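Local coordinates for peptidoglycan-recognition protein LB (Drosophila melanogaster, PDB 7NSY), which is a zinc-dependent N-acetylmuramoyl-L-alanine amidase of innate immunity that degrades bacterial peptidoglycan, probably acting as a scavenger that cuts active peptidoglycan into inactive fragments, at residues A38-I43 / N107-G112. The protein carries 1 engineered substitution. Sequence-based numbering, arbitrary orientation.
Sequences APYVII and NDKSVG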
loop_
_atom_site.group_PDB
_atom_site.type_symbol
_atom_site.label_atom_id
_atom_site.label_comp_id
_atom_site.label_asym_id
_atom_site.label_seq_id
_atom_site.Cartn_x
_atom_site.Cartn_y
_atom_site.Cartn_z
ATOM N N ALA A 38 -5.672 -7.973 10.289
ATOM C CA ALA A 38 -4.305 -7.423 10.372
ATOM C C ALA A 38 -4.228 -6.422 11.508
ATOM O O ALA A 38 -4.991 -5.457 11.536
ATOM C CB ALA A 38 -3.973 -6.745 9.049
ATOM N N PRO A 39 -3.228 -6.539 12.399
ATOM C CA PRO A 39 -3.061 -5.572 13.475
ATOM C C PRO A 39 -2.380 -4.267 13.059
ATOM O O PRO A 39 -2.425 -3.269 13.817
ATOM C CB PRO A 39 -2.224 -6.295 14.540
ATOM C CG PRO A 39 -1.543 -7.386 13.776
ATOM C CD PRO A 39 -2.426 -7.753 12.607
ATOM N N TYR A 40 -1.730 -4.255 11.886
ATOM C CA TYR A 40 -0.977 -3.074 11.426
ATOM C C TYR A 40 -1.425 -2.654 10.029
ATOM O O TYR A 40 -1.769 -3.471 9.202
ATOM C CB TYR A 40 0.533 -3.353 11.388
ATOM C CG TYR A 40 1.168 -3.601 12.736
ATOM C CD1 TYR A 40 1.300 -4.888 13.215
ATOM C CD2 TYR A 40 1.606 -2.547 13.505
ATOM C CE1 TYR A 40 1.806 -5.130 14.491
ATOM C CE2 TYR A 40 2.115 -2.762 14.779
ATOM C CZ TYR A 40 2.217 -4.052 15.252
ATOM O OH TYR A 40 2.795 -4.235 16.496
ATOM N N VAL A 41 -1.336 -1.347 9.823
ATOM C CA VAL A 41 -1.444 -0.734 8.477
ATOM C C VAL A 41 -0.150 0.017 8.285
ATOM O O VAL A 41 0.210 0.849 9.158
ATOM C CB VAL A 41 -2.688 0.151 8.356
ATOM C CG1 VAL A 41 -2.674 0.852 7.002
ATOM C CG2 VAL A 41 -3.954 -0.643 8.559
ATOM N N ILE A 42 0.497 -0.175 7.138
ATOM C CA ILE A 42 1.777 0.510 6.859
ATOM C C ILE A 42 1.628 1.310 5.579
ATOM O O ILE A 42 1.195 0.758 4.536
ATOM C CB ILE A 42 2.916 -0.516 6.800
ATOM C CG1 ILE A 42 2.921 -1.348 8.098
ATOM C CG2 ILE A 42 4.264 0.149 6.561
ATOM C CD1 ILE A 42 3.872 -2.458 8.067
ATOM N N ILE A 43 2.033 2.566 5.622
ATOM C CA ILE A 43 1.980 3.476 4.463
ATOM C C ILE A 43 3.327 3.575 3.777
ATOM O O ILE A 43 4.378 3.808 4.441
ATOM C CB ILE A 43 1.514 4.847 4.921
ATOM C CG1 ILE A 43 0.186 4.824 5.679
ATOM C CG2 ILE A 43 1.544 5.836 3.763
ATOM C CD1 ILE A 43 -0.965 4.159 4.929
ATOM N N ASN A 107 5.199 -8.320 7.248
ATOM C CA ASN A 107 4.549 -8.776 6.004
ATOM C C ASN A 107 3.378 -9.716 6.267
ATOM O O ASN A 107 2.449 -9.761 5.457
ATOM C CB ASN A 107 5.559 -9.452 5.087
ATOM C CG ASN A 107 6.416 -8.452 4.358
ATOM O OD1 ASN A 107 5.951 -7.382 3.972
ATOM N ND2 ASN A 107 7.720 -8.737 4.247
ATOM N N ASP A 108 3.415 -10.487 7.337
ATOM C CA ASP A 108 2.359 -11.455 7.670
ATOM C C ASP A 108 1.387 -10.906 8.702
ATOM O O ASP A 108 0.647 -11.701 9.305
ATOM C CB ASP A 108 2.949 -12.772 8.177
ATOM C CG ASP A 108 3.713 -12.598 9.475
ATOM O OD1 ASP A 108 3.873 -11.472 9.971
ATOM O OD2 ASP A 108 4.125 -13.646 10.018
ATOM N N LYS A 109 1.330 -9.601 8.897
ATOM C CA LYS A 109 0.483 -9.026 9.972
ATOM C C LYS A 109 0.105 -7.577 9.659
ATOM O O LYS A 109 -0.150 -6.803 10.548
ATOM C CB LYS A 109 1.176 -9.107 11.336
ATOM C CG LYS A 109 2.544 -8.469 11.349
ATOM C CD LYS A 109 3.269 -8.424 12.682
ATOM C CE LYS A 109 3.705 -9.793 13.150
ATOM N NZ LYS A 109 4.778 -10.379 12.313
ATOM N N SER A 110 0.049 -7.251 8.366
ATOM C CA SER A 110 -0.228 -5.859 7.999
ATOM C C SER A 110 -0.926 -5.790 6.657
ATOM O O SER A 110 -0.898 -6.710 5.830
ATOM C CB SER A 110 1.031 -5.021 7.967
ATOM O OG SER A 110 1.881 -5.382 6.888
ATOM N N VAL A 111 -1.485 -4.610 6.460
ATOM C CA VAL A 111 -1.905 -4.150 5.117
ATOM C C VAL A 111 -0.902 -3.085 4.703
ATOM O O VAL A 111 -0.816 -2.029 5.399
ATOM C CB VAL A 111 -3.333 -3.607 5.156
ATOM C CG1 VAL A 111 -3.729 -3.148 3.771
ATOM C CG2 VAL A 111 -4.309 -4.641 5.717
ATOM N N GLY A 112 -0.138 -3.352 3.634
ATOM C CA GLY A 112 0.844 -2.386 3.137
ATOM C C GLY A 112 0.244 -1.612 1.999
ATOM O O GLY A 112 -0.089 -2.195 0.960
#
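Parallel beta pairing joins Tyr40, Val41 and Ile42 to Ser110, Val111 and Gly112 on the adjacent strands 38-45 and 110-115 of the mixed sheet, the paired axes only 19° from parallel. Tyr40 is held through both its backbone N and O: N donates to Lys109 O, just before the neighbouring strand, over a longish 3.3 Å, and O accepts Val111 N at 3.0 Å. Ile42 N then reaches Val111 O at 2.9 Å in a nearly straight bond (170°), and Ser110 CA lies 3.1 Å from Tyr40 O as a CA-H...O contact. This is the core sheet of the amidase 2 (PGRP) fold; the strand 38-45 carries the zinc ligand His44, whose side chain packs near that of Ile42. On one face, Ile42 CD1 rests 3.7 Å from Ser110 OG, which is hydrogen-bonded to Tyr106 O; Val41 and Val111 lie on the other, and before the corner at Pro39 the Ala38 CB touches Val111 CG2. At the strand entrance the Lys109 chain runs beside the Tyr40 ring, CD 4.0 Å from CE1, while Lys109 O sits in the ring plane at its edge. Bends at chi3 and chi4 bring Lys109 NZ, which also hydrogen-bonds Lys105 O, to the syn lone pair of Asp108 OD1 at 2.7 Å, a salt bridge. Replacing Lys109 by an alanine is likely to strip the aliphatic chain from beside the Tyr40 ring and leave the Asp108 carboxylate without this countercharge.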